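Long-range contacts in putative lipoprotein (Bacteroides fragilis, PDB 3QNK), which probably binds glycans at the outer face of the outer membrane as a SusD-like lipoprotein, helping a partner transporter take them up: residues S69-D74 / P499-E504; G127-L132 / K150-F155; I144-E149 / S509-N514. All blocks are in the same frame, centred on the assembly; numbering follows the deposited sequence.

Interactions 1 and 3 carry the C-terminal tail of this SusD-like chain, residues 499-504 and 509-514, back onto loops near the N-terminal helices, and interaction 2 seats one of those loops on helix 149-166. Interactions 1 and 3 have centres 14 Å apart and touch directly: Gln513 NE2 lies 2.7 Å from Val500 O, a probable hydrogen bond. Interactions 2 and 3, with centres 10 Å apart, are joined where Arg146 NE of interaction 3 lies 2.8 Å from Gly128 O of interaction 2, a probable hydrogen bond. Interactions 1 and 2 do not touch, their nearest atoms being about 6 Å apart. The bound phosphate, probably from the crystallisation liquor, belongs to interaction 1.

Interaction 1. Residues S69-D74 / P499-E504; sequences SDPQDD and PVPHDE. With PO4 (phosphate ion), chain H.
Three prolines join the loop ahead of helix 76-93 to the turn that starts the short helix 502-507, in the helical superhelix of a SusD-like protein. Pro71 sits against two of them: its CB lies 3.7 Å from Pro499 CG, and its CG approaches Pro501 CG at 4.2 Å. Pro501, at the N-cap position of the short helix, also receives Asp73. The Asp73 side chain crosses that of Pro501 at about a right angle, with Asp73 OD2 3.3 Å from Pro501 CG. Asp73 CG stands between its own backbone N and carbonyl carbon (chi1 64°), which turns the group toward the ring, and OD2 has its polar partner in the hydroxyl of Tyr126. At the other end, His502 lays its CB 3.7 Å from Ser69 N. With CG anti to the backbone N (chi1 -180°), the His502 ring reaches a phosphate ion obliquely, with ND1 3.0 Å from O4 of the ion. Ser69 OG hydrogen-bonds to O3 of the same phosphate at a modelled 2.4 Å, a length too short to be taken literally at this resolution. Just beyond, Asp503 hydrogen-bonds to Ser57 of the second subunit. The two segments therefore meet mainly through apolar ring contacts, while the anion, probably from the crystallisation liquor, lies near polar groups of both at the more exposed end; its negative charge would probably encourage protonation of the imidazole.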
ATOM      1  N   SER B  69       5.236  -5.881 -15.434  1.00 52.07           N
ATOM      2  CA  SER B  69       4.112  -6.548 -14.769  1.00 52.13           C
ATOM      3  C   SER B  69       4.552  -7.099 -13.396  1.00 57.59           C
ATOM      4  O   SER B  69       3.762  -7.016 -12.462  1.00 59.48           O
ATOM      5  CB  SER B  69       3.527  -7.635 -15.658  1.00 54.70           C
ATOM      6  OG  SER B  69       4.333  -7.836 -16.809  1.00 67.78           O
ATOM      7  N   ASP B  70       5.806  -7.605 -13.246  1.00 52.48           N
ATOM      8  CA  ASP B  70       6.344  -7.991 -11.936  1.00 51.91           C
ATOM      9  C   ASP B  70       7.628  -7.163 -11.709  1.00 50.96           C
ATOM     10  O   ASP B  70       8.728  -7.660 -11.958  1.00 49.55           O
ATOM     11  CB  ASP B  70       6.578  -9.515 -11.781  1.00 54.49           C
ATOM     12  CG  ASP B  70       6.755  -9.997 -10.330  1.00 74.15           C
ATOM     13  OD1 ASP B  70       6.703  -9.150  -9.394  1.00 76.48           O
ATOM     14  OD2 ASP B  70       6.919 -11.214 -10.127  1.00 85.72           O
ATOM     15  N   PRO B  71       7.494  -5.865 -11.335  1.00 44.99           N
ATOM     16  CA  PRO B  71       8.679  -5.006 -11.255  1.00 44.40           C
ATOM     17  C   PRO B  71       9.571  -5.205 -10.044  1.00 50.96           C
ATOM     18  O   PRO B  71      10.758  -4.886 -10.123  1.00 53.88           O
ATOM     19  CB  PRO B  71       8.102  -3.590 -11.286  1.00 45.32           C
ATOM     20  CG  PRO B  71       6.737  -3.710 -10.862  1.00 48.89           C
ATOM     21  CD  PRO B  71       6.264  -5.096 -11.077  1.00 45.42           C
ATOM     22  N   GLN B  72       9.010  -5.673  -8.933  1.00 46.85           N
ATOM     23  CA  GLN B  72       9.673  -5.868  -7.642  1.00 45.72           C
ATOM     24  C   GLN B  72      10.424  -4.593  -7.233  1.00 52.66           C
ATOM     25  O   GLN B  72      11.580  -4.634  -6.811  1.00 52.60           O
ATOM     26  CB  GLN B  72      10.555  -7.125  -7.647  1.00 46.06           C
ATOM     27  CG  GLN B  72       9.714  -8.374  -7.910  1.00 44.36           C
ATOM     28  CD  GLN B  72      10.339  -9.713  -7.679  1.00 56.86           C
ATOM     29  OE1 GLN B  72      11.499  -9.873  -7.258  1.00 60.35           O
ATOM     30  NE2 GLN B  72       9.527 -10.713  -7.928  1.00 36.68           N
ATOM     31  N   ASP B  73       9.718  -3.445  -7.367  1.00 51.81           N
ATOM     32  CA  ASP B  73      10.192  -2.080  -7.095  1.00 51.05           C
ATOM     33  C   ASP B  73       9.977  -1.692  -5.645  1.00 54.61           C
ATOM     34  O   ASP B  73      10.330  -0.582  -5.243  1.00 53.71           O
ATOM     35  CB  ASP B  73       9.466  -1.083  -8.021  1.00 52.62           C
ATOM     36  CG  ASP B  73       7.961  -0.953  -7.838  1.00 54.40           C
ATOM     37  OD1 ASP B  73       7.318  -1.954  -7.421  1.00 52.58           O
ATOM     38  OD2 ASP B  73       7.421   0.156  -8.107  1.00 57.94           O
ATOM     39  N   ASP B  74       9.398  -2.621  -4.859  1.00 53.30           N
ATOM     40  CA  ASP B  74       9.099  -2.489  -3.434  1.00 53.66           C
ATOM     41  C   ASP B  74       8.059  -1.393  -3.214  1.00 59.92           C
ATOM     42  O   ASP B  74       8.059  -0.740  -2.165  1.00 63.94           O
ATOM     43  CB  ASP B  74      10.392  -2.216  -2.632  1.00 55.70           C
ATOM     44  CG  ASP B  74      11.554  -3.146  -2.959  1.00 65.09           C
ATOM     45  OD1 ASP B  74      11.300  -4.366  -3.207  1.00 67.20           O
ATOM     46  OD2 ASP B  74      12.716  -2.665  -2.960  1.00 60.21           O
ATOM     47  N   PRO B 499      12.184  -1.245 -13.234  1.00 39.84           N
ATOM     48  CA  PRO B 499      11.077  -0.954 -14.182  1.00 39.99           C
ATOM     49  C   PRO B 499       9.990  -0.110 -13.533  1.00 47.41           C
ATOM     50  O   PRO B 499       9.758  -0.186 -12.317  1.00 47.85           O
ATOM     51  CB  PRO B 499      10.533  -2.338 -14.569  1.00 40.22           C
ATOM     52  CG  PRO B 499      11.034  -3.276 -13.595  1.00 42.27           C
ATOM     53  CD  PRO B 499      12.187  -2.674 -12.839  1.00 39.14           C
ATOM     54  N   VAL B 500       9.388   0.756 -14.331  1.00 44.93           N
ATOM     55  CA  VAL B 500       8.241   1.532 -13.882  1.00 45.43           C
ATOM     56  C   VAL B 500       7.081   0.518 -13.905  1.00 49.90           C
ATOM     57  O   VAL B 500       6.960  -0.233 -14.888  1.00 47.73           O
ATOM     58  CB  VAL B 500       7.989   2.796 -14.758  1.00 49.08           C
ATOM     59  CG1 VAL B 500       6.668   3.475 -14.405  1.00 49.43           C
ATOM     60  CG2 VAL B 500       9.154   3.784 -14.671  1.00 48.08           C
ATOM     61  N   PRO B 501       6.260   0.419 -12.837  1.00 48.64           N
ATOM     62  CA  PRO B 501       5.138  -0.548 -12.851  1.00 49.53           C
ATOM     63  C   PRO B 501       4.253  -0.416 -14.099  1.00 54.01           C
ATOM     64  O   PRO B 501       3.930   0.689 -14.509  1.00 54.15           O
ATOM     65  CB  PRO B 501       4.383  -0.189 -11.578  1.00 50.79           C
ATOM     66  CG  PRO B 501       5.431   0.329 -10.701  1.00 53.69           C
ATOM     67  CD  PRO B 501       6.287   1.165 -11.574  1.00 49.33           C
ATOM     68  N   HIS B 502       3.946  -1.542 -14.738  1.00 52.18           N
ATOM     69  CA  HIS B 502       3.175  -1.652 -15.984  1.00 53.82           C
ATOM     70  C   HIS B 502       1.882  -0.864 -15.990  1.00 61.34           C
ATOM     71  O   HIS B 502       1.593  -0.186 -16.977  1.00 61.67           O
ATOM     72  CB  HIS B 502       2.849  -3.115 -16.255  1.00 55.07           C
ATOM     73  CG  HIS B 502       2.067  -3.349 -17.513  1.00 60.44           C
ATOM     74  ND1 HIS B 502       2.663  -3.270 -18.766  1.00 62.45           N
ATOM     75  CD2 HIS B 502       0.753  -3.642 -17.673  1.00 63.16           C
ATOM     76  CE1 HIS B 502       1.716  -3.577 -19.627  1.00 62.30           C
ATOM     77  NE2 HIS B 502       0.545  -3.786 -19.019  1.00 63.22           N
ATOM     78  N   ASP B 503       1.090  -0.979 -14.912  1.00 59.54           N
ATOM     79  CA  ASP B 503      -0.215  -0.330 -14.827  1.00 60.05           C
ATOM     80  C   ASP B 503      -0.086   1.175 -14.872  1.00 63.20           C
ATOM     81  O   ASP B 503      -0.982   1.844 -15.384  1.00 63.73           O
ATOM     82  CB  ASP B 503      -0.972  -0.788 -13.568  1.00 61.88           C
ATOM     83  CG  ASP B 503      -1.597  -2.171 -13.662  1.00 71.92           C
ATOM     84  OD1 ASP B 503      -1.542  -2.781 -14.766  1.00 71.36           O
ATOM     85  OD2 ASP B 503      -2.180  -2.629 -12.649  1.00 80.39           O
ATOM     86  N   GLU B 504       1.050   1.699 -14.382  1.00 57.67           N
ATOM     87  CA  GLU B 504       1.357   3.125 -14.369  1.00 56.54           C
ATOM     88  C   GLU B 504       1.617   3.626 -15.803  1.00 58.51           C
ATOM     89  O   GLU B 504       1.094   4.677 -16.197  1.00 59.80           O
ATOM     90  CB  GLU B 504       2.556   3.376 -13.459  1.00 56.91           C
ATOM     91  CG  GLU B 504       2.527   4.728 -12.789  1.00 77.68           C
ATOM     92  CD  GLU B 504       1.528   4.937 -11.668  1.00111.16           C
ATOM     93  OE1 GLU B 504       0.987   3.932 -11.148  1.00101.96           O
ATOM     94  OE2 GLU B 504       1.320   6.113 -11.285  1.00113.92           O
TER
HETATM   95  P   PO4 H 604       5.262  -6.734 -19.777  1.00 70.27           P
HETATM   96  O1  PO4 H 604       6.821  -6.883 -19.552  1.00 78.48           O
HETATM   97  O2  PO4 H 604       4.893  -6.578 -21.333  1.00 79.53           O
HETATM   98  O3  PO4 H 604       4.489  -7.954 -19.211  1.00 77.52           O
HETATM   99  O4  PO4 H 604       4.604  -5.522 -19.080  1.00 75.98           O

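Interaction 2. Residues G127-L132 / K150-F155; sequences GGVILL and KECYDF
The polar part of this contact is a hydrogen bond from Val129 N to the thiol sulfur of Cys152, 3.3 Å between Val129 N and Cys152 SG and almost straight, with an N-H...S angle of 176°. SG lies anti to its own carbonyl carbon and beside the backbone N (chi1 -65°), a setting that turns it out of helix 149-166 to meet the incoming loop. The sulfur is buried, and apolar groups close around it as well: Gly128 CA at 3.8 Å from Cys152 SG, the CG2 branch of Val129, and the CD2 branch of Leu131. Leu131 carries most of the remaining apolar packing. Its CD1 methyl rests 3.7 Å from Glu151 O, and CD2 comes 3.9 Å from Phe155 CG. The Leu131 and Phe155 side chains pass alongside each other, running opposite ways, and the far end of the ring, Phe155 CZ, reaches Leu132 O at 3.9 Å. Aromatic packing continues beyond the loop, where Phe155 meets Tyr119 of helix 101-126 edge-to-face. Gly127 leaves that same helix with a positive phi of 90°, starting the extended run to Leu132. The arrangement is that of a loop connection between successive helices of an alpha-alpha superhelix: the chain leaving helix 101-126 passes against one side of helix 149-166, the next helix in sequence.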
ATOM      1  N   GLY B 127      15.387   6.256 -12.057  1.00 46.97           N
ATOM      2  CA  GLY B 127      16.111   7.256 -12.827  1.00 46.47           C
ATOM      3  C   GLY B 127      15.243   8.480 -12.884  1.00 52.25           C
ATOM      4  O   GLY B 127      14.795   8.960 -11.835  1.00 55.50           O
ATOM      5  N   GLY B 128      14.925   8.949 -14.078  1.00 46.32           N
ATOM      6  CA  GLY B 128      14.009  10.076 -14.197  1.00 46.73           C
ATOM      7  C   GLY B 128      12.612   9.711 -13.721  1.00 53.23           C
ATOM      8  O   GLY B 128      12.138   8.597 -13.962  1.00 55.21           O
ATOM      9  N   VAL B 129      11.961  10.611 -12.986  1.00 50.08           N
ATOM     10  CA  VAL B 129      10.591  10.418 -12.463  1.00 49.84           C
ATOM     11  C   VAL B 129       9.715  11.658 -12.823  1.00 57.38           C
ATOM     12  O   VAL B 129      10.210  12.614 -13.424  1.00 57.28           O
ATOM     13  CB  VAL B 129      10.584  10.156 -10.919  1.00 51.36           C
ATOM     14  CG1 VAL B 129      11.330   8.884 -10.553  1.00 49.96           C
ATOM     15  CG2 VAL B 129      11.119  11.361 -10.138  1.00 50.95           C
ATOM     16  N   ILE B 130       8.435  11.657 -12.419  1.00 54.82           N
ATOM     17  CA  ILE B 130       7.550  12.806 -12.612  1.00 54.10           C
ATOM     18  C   ILE B 130       7.866  13.802 -11.506  1.00 57.42           C
ATOM     19  O   ILE B 130       7.687  13.480 -10.325  1.00 57.11           O
ATOM     20  CB  ILE B 130       6.043  12.413 -12.615  1.00 56.19           C
ATOM     21  CG1 ILE B 130       5.702  11.429 -13.751  1.00 54.27           C
ATOM     22  CG2 ILE B 130       5.177  13.684 -12.651  1.00 57.69           C
ATOM     23  CD1 ILE B 130       4.533  10.660 -13.493  1.00 51.28           C
ATOM     24  N   LEU B 131       8.341  15.001 -11.874  1.00 53.35           N
ATOM     25  CA  LEU B 131       8.658  16.014 -10.870  1.00 52.66           C
ATOM     26  C   LEU B 131       7.419  16.842 -10.570  1.00 57.26           C
ATOM     27  O   LEU B 131       6.844  17.455 -11.468  1.00 57.42           O
ATOM     28  CB  LEU B 131       9.839  16.904 -11.290  1.00 52.62           C
ATOM     29  CG  LEU B 131      11.191  16.204 -11.410  1.00 56.11           C
ATOM     30  CD1 LEU B 131      12.229  17.142 -12.004  1.00 57.41           C
ATOM     31  CD2 LEU B 131      11.648  15.654 -10.080  1.00 52.77           C
ATOM     32  N   LEU B 132       6.978  16.803  -9.308  1.00 53.49           N
ATOM     33  CA  LEU B 132       5.817  17.528  -8.805  1.00 53.77           C
ATOM     34  C   LEU B 132       6.216  18.418  -7.631  1.00 58.10           C
ATOM     35  O   LEU B 132       6.791  17.939  -6.652  1.00 57.25           O
ATOM     36  CB  LEU B 132       4.705  16.558  -8.376  1.00 53.28           C
ATOM     37  CG  LEU B 132       4.140  15.638  -9.433  1.00 57.13           C
ATOM     38  CD1 LEU B 132       3.109  14.757  -8.854  1.00 56.58           C
ATOM     39  CD2 LEU B 132       3.509  16.415 -10.559  1.00 61.39           C
ATOM     40  N   LYS B 150      18.847  13.929 -15.019  1.00 54.77           N
ATOM     41  CA  LYS B 150      19.619  15.137 -14.703  1.00 55.23           C
ATOM     42  C   LYS B 150      18.739  16.172 -14.029  1.00 61.89           C
ATOM     43  O   LYS B 150      19.140  16.706 -12.989  1.00 61.94           O
ATOM     44  CB  LYS B 150      20.311  15.741 -15.947  1.00 57.48           C
ATOM     45  CG  LYS B 150      21.602  16.513 -15.611  1.00 70.39           C
ATOM     46  CD  LYS B 150      22.800  15.568 -15.265  1.00 75.20           C
ATOM     47  CE  LYS B 150      24.078  16.257 -14.806  1.00 76.84           C
ATOM     48  NZ  LYS B 150      25.135  15.275 -14.404  1.00 77.88           N
ATOM     49  N   GLU B 151      17.525  16.418 -14.588  1.00 58.85           N
ATOM     50  CA  GLU B 151      16.523  17.346 -14.055  1.00 58.75           C
ATOM     51  C   GLU B 151      16.084  16.952 -12.639  1.00 62.52           C
ATOM     52  O   GLU B 151      15.903  17.809 -11.772  1.00 62.50           O
ATOM     53  CB  GLU B 151      15.302  17.328 -14.952  1.00 60.83           C
ATOM     54  CG  GLU B 151      15.089  18.544 -15.807  1.00 77.08           C
ATOM     55  CD  GLU B 151      13.654  18.616 -16.295  1.00107.07           C
ATOM     56  OE1 GLU B 151      13.234  17.743 -17.097  1.00101.22           O
ATOM     57  OE2 GLU B 151      12.924  19.502 -15.792  1.00 99.28           O
ATOM     58  N   CYS B 152      15.889  15.650 -12.420  1.00 59.52           N
ATOM     59  CA  CYS B 152      15.478  15.093 -11.141  1.00 59.67           C
ATOM     60  C   CYS B 152      16.593  15.297 -10.102  1.00 59.38           C
ATOM     61  O   CYS B 152      16.304  15.787  -9.007  1.00 56.53           O
ATOM     62  CB  CYS B 152      15.097  13.626 -11.304  1.00 60.37           C
ATOM     63  SG  CYS B 152      13.636  13.359 -12.358  1.00 65.61           S
ATOM     64  N   TYR B 153      17.874  15.045 -10.488  1.00 53.32           N
ATOM     65  CA  TYR B 153      18.999  15.287  -9.585  1.00 52.14           C
ATOM     66  C   TYR B 153      19.111  16.786  -9.268  1.00 56.36           C
ATOM     67  O   TYR B 153      19.377  17.139  -8.122  1.00 54.97           O
ATOM     68  CB  TYR B 153      20.311  14.726 -10.146  1.00 52.01           C
ATOM     69  CG  TYR B 153      20.489  13.254  -9.856  1.00 52.01           C
ATOM     70  CD1 TYR B 153      20.701  12.798  -8.561  1.00 53.82           C
ATOM     71  CD2 TYR B 153      20.447  12.315 -10.876  1.00 52.18           C
ATOM     72  CE1 TYR B 153      20.859  11.436  -8.290  1.00 54.74           C
ATOM     73  CE2 TYR B 153      20.619  10.958 -10.620  1.00 51.55           C
ATOM     74  CZ  TYR B 153      20.820  10.519  -9.328  1.00 55.30           C
ATOM     75  OH  TYR B 153      20.931   9.168  -9.106  1.00 53.98           O
ATOM     76  N   ASP B 154      18.803  17.663 -10.259  1.00 53.77           N
ATOM     77  CA  ASP B 154      18.770  19.124 -10.079  1.00 53.40           C
ATOM     78  C   ASP B 154      17.688  19.512  -9.067  1.00 57.15           C
ATOM     79  O   ASP B 154      17.963  20.309  -8.175  1.00 58.78           O
ATOM     80  CB  ASP B 154      18.522  19.854 -11.406  1.00 54.93           C
ATOM     81  CG  ASP B 154      19.666  19.871 -12.391  1.00 65.03           C
ATOM     82  OD1 ASP B 154      20.808  19.556 -11.987  1.00 66.59           O
ATOM     83  OD2 ASP B 154      19.441  20.280 -13.547  1.00 72.08           O
ATOM     84  N   PHE B 155      16.476  18.921  -9.184  1.00 52.38           N
ATOM     85  CA  PHE B 155      15.351  19.165  -8.268  1.00 52.44           C
ATOM     86  C   PHE B 155      15.741  18.801  -6.835  1.00 55.85           C
ATOM     87  O   PHE B 155      15.617  19.650  -5.960  1.00 57.49           O
ATOM     88  CB  PHE B 155      14.095  18.376  -8.714  1.00 53.46           C
ATOM     89  CG  PHE B 155      12.819  18.726  -7.997  1.00 55.25           C
ATOM     90  CD1 PHE B 155      12.526  18.179  -6.750  1.00 58.52           C
ATOM     91  CD2 PHE B 155      11.880  19.556  -8.585  1.00 57.10           C
ATOM     92  CE1 PHE B 155      11.347  18.503  -6.085  1.00 58.79           C
ATOM     93  CE2 PHE B 155      10.685  19.850  -7.934  1.00 59.83           C
ATOM     94  CZ  PHE B 155      10.435  19.332  -6.682  1.00 57.89           C
TER

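Interaction 3. Residues I144-E149 / S509-N514; sequences IPRSSE and SVLKQN
Arg146 starts with CG anti to its carbonyl carbon (chi1 -66°) and bends at chi3 (65°), and this course takes its guanidinium to the C-terminal tail, where Asn514 offers its side-chain oxygen. The contact ties the loop before helix 149-166 to the chain's closing segment, within the helical superhelix of the SusD-like fold. Arg146 NH1 gives a hydrogen bond to Lys512 O at 2.7 Å, and Arg146 NH2 gives another, also 2.7 Å, to Asn514 OD1. Both acceptors lie at the edge of the guanidinium, close to its plane. NH1 adds a weak bond to the same amide oxygen, so Asn514 OD1 spans the two terminal nitrogens, while the amide plane is turned 74° from the guanidinium. NE is bonded to Gly128 O, and this extra hold should restrict rotation of the flat group. Asn514 is positioned in turn through ND2, which hydrogen-bonds to the backbone oxygens of Thr498 and Tyr126, and its own N is bonded to Gln513 OE1 at 2.8 Å. The amide nitrogen of Gln513 goes to Val500 O. Hydrophobic packing accompanies the polar grip: Leu511 crosses the arginine's aliphatic part at about a right angle, its CD1 methyl 3.5 Å from Arg146 CG. Farther along, Val510 and Pro145 cross obliquely at the more exposed end. There the CG2 methyl of Val510 bears on the Ile144-Pro145 peptide link, 3.5 Å from both Ile144 C and Pro145 N.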
ATOM      1  N   ILE B 144       1.524  13.789 -17.306  1.00 55.72           N
ATOM      2  CA  ILE B 144       2.806  14.422 -17.094  1.00 53.72           C
ATOM      3  C   ILE B 144       3.904  13.399 -17.374  1.00 56.36           C
ATOM      4  O   ILE B 144       3.914  12.334 -16.750  1.00 55.32           O
ATOM      5  CB  ILE B 144       2.937  15.025 -15.670  1.00 55.35           C
ATOM      6  CG1 ILE B 144       1.771  15.948 -15.336  1.00 56.43           C
ATOM      7  CG2 ILE B 144       4.274  15.745 -15.502  1.00 53.05           C
ATOM      8  CD1 ILE B 144       1.424  15.985 -13.910  1.00 58.63           C
ATOM      9  N   PRO B 145       4.836  13.702 -18.317  1.00 49.98           N
ATOM     10  CA  PRO B 145       5.917  12.753 -18.591  1.00 46.85           C
ATOM     11  C   PRO B 145       6.972  12.771 -17.503  1.00 49.67           C
ATOM     12  O   PRO B 145       7.055  13.702 -16.709  1.00 50.36           O
ATOM     13  CB  PRO B 145       6.498  13.277 -19.908  1.00 47.81           C
ATOM     14  CG  PRO B 145       6.235  14.718 -19.900  1.00 51.48           C
ATOM     15  CD  PRO B 145       4.954  14.913 -19.165  1.00 48.74           C
ATOM     16  N   ARG B 146       7.808  11.753 -17.502  1.00 46.74           N
ATOM     17  CA  ARG B 146       8.954  11.687 -16.612  1.00 45.76           C
ATOM     18  C   ARG B 146       9.968  12.745 -17.039  1.00 52.61           C
ATOM     19  O   ARG B 146      10.132  12.996 -18.223  1.00 52.08           O
ATOM     20  CB  ARG B 146       9.593  10.300 -16.681  1.00 39.21           C
ATOM     21  CG  ARG B 146       8.729   9.175 -16.165  1.00 47.07           C
ATOM     22  CD  ARG B 146       9.270   7.839 -16.593  1.00 55.66           C
ATOM     23  NE  ARG B 146      10.576   7.566 -15.990  1.00 56.13           N
ATOM     24  CZ  ARG B 146      11.406   6.614 -16.397  1.00 64.32           C
ATOM     25  NH1 ARG B 146      11.071   5.819 -17.398  1.00 56.83           N
ATOM     26  NH2 ARG B 146      12.576   6.446 -15.796  1.00 44.90           N
ATOM     27  N   SER B 147      10.614  13.398 -16.090  1.00 52.16           N
ATOM     28  CA  SER B 147      11.675  14.340 -16.404  1.00 52.71           C
ATOM     29  C   SER B 147      12.951  13.522 -16.594  1.00 58.02           C
ATOM     30  O   SER B 147      12.965  12.298 -16.316  1.00 56.66           O
ATOM     31  CB  SER B 147      11.832  15.366 -15.289  1.00 56.67           C
ATOM     32  OG  SER B 147      10.604  16.039 -15.061  1.00 65.93           O
ATOM     33  N   SER B 148      14.014  14.160 -17.115  1.00 53.53           N
ATOM     34  CA  SER B 148      15.287  13.467 -17.284  1.00 49.98           C
ATOM     35  C   SER B 148      15.890  13.211 -15.907  1.00 55.00           C
ATOM     36  O   SER B 148      15.588  13.939 -14.953  1.00 54.35           O
ATOM     37  CB  SER B 148      16.229  14.300 -18.146  1.00 50.67           C
ATOM     38  OG  SER B 148      16.514  15.568 -17.575  1.00 57.54           O
ATOM     39  N   GLU B 149      16.759  12.203 -15.803  1.00 52.68           N
ATOM     40  CA  GLU B 149      17.444  11.913 -14.557  1.00 52.69           C
ATOM     41  C   GLU B 149      18.215  13.173 -14.082  1.00 57.75           C
ATOM     42  O   GLU B 149      18.169  13.478 -12.891  1.00 58.29           O
ATOM     43  CB  GLU B 149      18.377  10.687 -14.715  1.00 53.63           C
ATOM     44  CG  GLU B 149      18.753  10.043 -13.384  1.00 66.32           C
ATOM     45  CD  GLU B 149      19.496   8.719 -13.377  1.00 84.87           C
ATOM     46  OE1 GLU B 149      20.126   8.394 -14.406  1.00 62.65           O
ATOM     47  OE2 GLU B 149      19.497   8.036 -12.322  1.00 90.29           O
ATOM     48  N   SER B 509      -0.199   8.086 -21.758  1.00 65.95           N
ATOM     49  CA  SER B 509       0.433   8.001 -23.082  1.00 65.89           C
ATOM     50  C   SER B 509       1.858   8.520 -23.034  1.00 68.55           C
ATOM     51  O   SER B 509       2.744   7.939 -23.672  1.00 70.36           O
ATOM     52  CB  SER B 509      -0.342   8.805 -24.119  1.00 72.22           C
ATOM     53  OG  SER B 509      -1.737   8.832 -23.858  1.00 91.62           O
ATOM     54  N   VAL B 510       2.079   9.585 -22.228  1.00 60.27           N
ATOM     55  CA  VAL B 510       3.342  10.304 -22.100  1.00 57.30           C
ATOM     56  C   VAL B 510       4.352   9.593 -21.183  1.00 58.37           C
ATOM     57  O   VAL B 510       5.555   9.859 -21.277  1.00 58.47           O
ATOM     58  CB  VAL B 510       3.105  11.766 -21.663  1.00 59.55           C
ATOM     59  CG1 VAL B 510       2.168  12.464 -22.626  1.00 58.50           C
ATOM     60  CG2 VAL B 510       2.559  11.851 -20.248  1.00 59.64           C
ATOM     61  N   LEU B 511       3.874   8.699 -20.318  1.00 52.90           N
ATOM     62  CA  LEU B 511       4.743   7.970 -19.402  1.00 51.22           C
ATOM     63  C   LEU B 511       5.430   6.820 -20.142  1.00 54.39           C
ATOM     64  O   LEU B 511       4.769   5.923 -20.684  1.00 54.79           O
ATOM     65  CB  LEU B 511       3.951   7.476 -18.185  1.00 51.17           C
ATOM     66  CG  LEU B 511       4.751   7.246 -16.921  1.00 55.30           C
ATOM     67  CD1 LEU B 511       5.323   8.520 -16.400  1.00 55.62           C
ATOM     68  CD2 LEU B 511       3.900   6.594 -15.867  1.00 58.33           C
ATOM     69  N   LYS B 512       6.773   6.910 -20.216  1.00 49.49           N
ATOM     70  CA  LYS B 512       7.653   5.977 -20.913  1.00 47.28           C
ATOM     71  C   LYS B 512       8.399   5.060 -19.934  1.00 50.97           C
ATOM     72  O   LYS B 512       8.818   5.477 -18.856  1.00 50.60           O
ATOM     73  CB  LYS B 512       8.650   6.726 -21.794  1.00 47.54           C
ATOM     74  CG  LYS B 512       7.986   7.411 -22.987  1.00 62.42           C
ATOM     75  CD  LYS B 512       9.007   7.975 -24.007  1.00 76.16           C
ATOM     76  CE  LYS B 512      10.071   8.925 -23.477  1.00 80.65           C
ATOM     77  NZ  LYS B 512      10.643   9.771 -24.565  1.00 88.87           N
ATOM     78  N   GLN B 513       8.513   3.793 -20.313  1.00 46.36           N
ATOM     79  CA  GLN B 513       9.176   2.744 -19.562  1.00 44.53           C
ATOM     80  C   GLN B 513      10.680   2.890 -19.684  1.00 48.28           C
ATOM     81  O   GLN B 513      11.162   3.503 -20.632  1.00 48.61           O
ATOM     82  CB  GLN B 513       8.724   1.365 -20.115  1.00 44.96           C
ATOM     83  CG  GLN B 513       9.242   0.131 -19.389  1.00 39.84           C
ATOM     84  CD  GLN B 513       8.979   0.171 -17.898  1.00 54.87           C
ATOM     85  OE1 GLN B 513       9.791   0.661 -17.113  1.00 44.29           O
ATOM     86  NE2 GLN B 513       7.825  -0.324 -17.484  1.00 49.19           N
ATOM     87  N   ASN B 514      11.414   2.320 -18.732  1.00 43.97           N
ATOM     88  CA  ASN B 514      12.860   2.291 -18.748  1.00 43.21           C
ATOM     89  C   ASN B 514      13.301   1.271 -19.788  1.00 49.91           C
ATOM     90  O   ASN B 514      12.561   0.327 -20.077  1.00 50.92           O
ATOM     91  CB  ASN B 514      13.398   1.954 -17.364  1.00 38.40           C
ATOM     92  CG  ASN B 514      13.510   3.150 -16.474  1.00 56.24           C
ATOM     93  OD1 ASN B 514      13.743   4.272 -16.932  1.00 55.75           O
ATOM     94  ND2 ASN B 514      13.425   2.925 -15.167  1.00 50.96           N
TER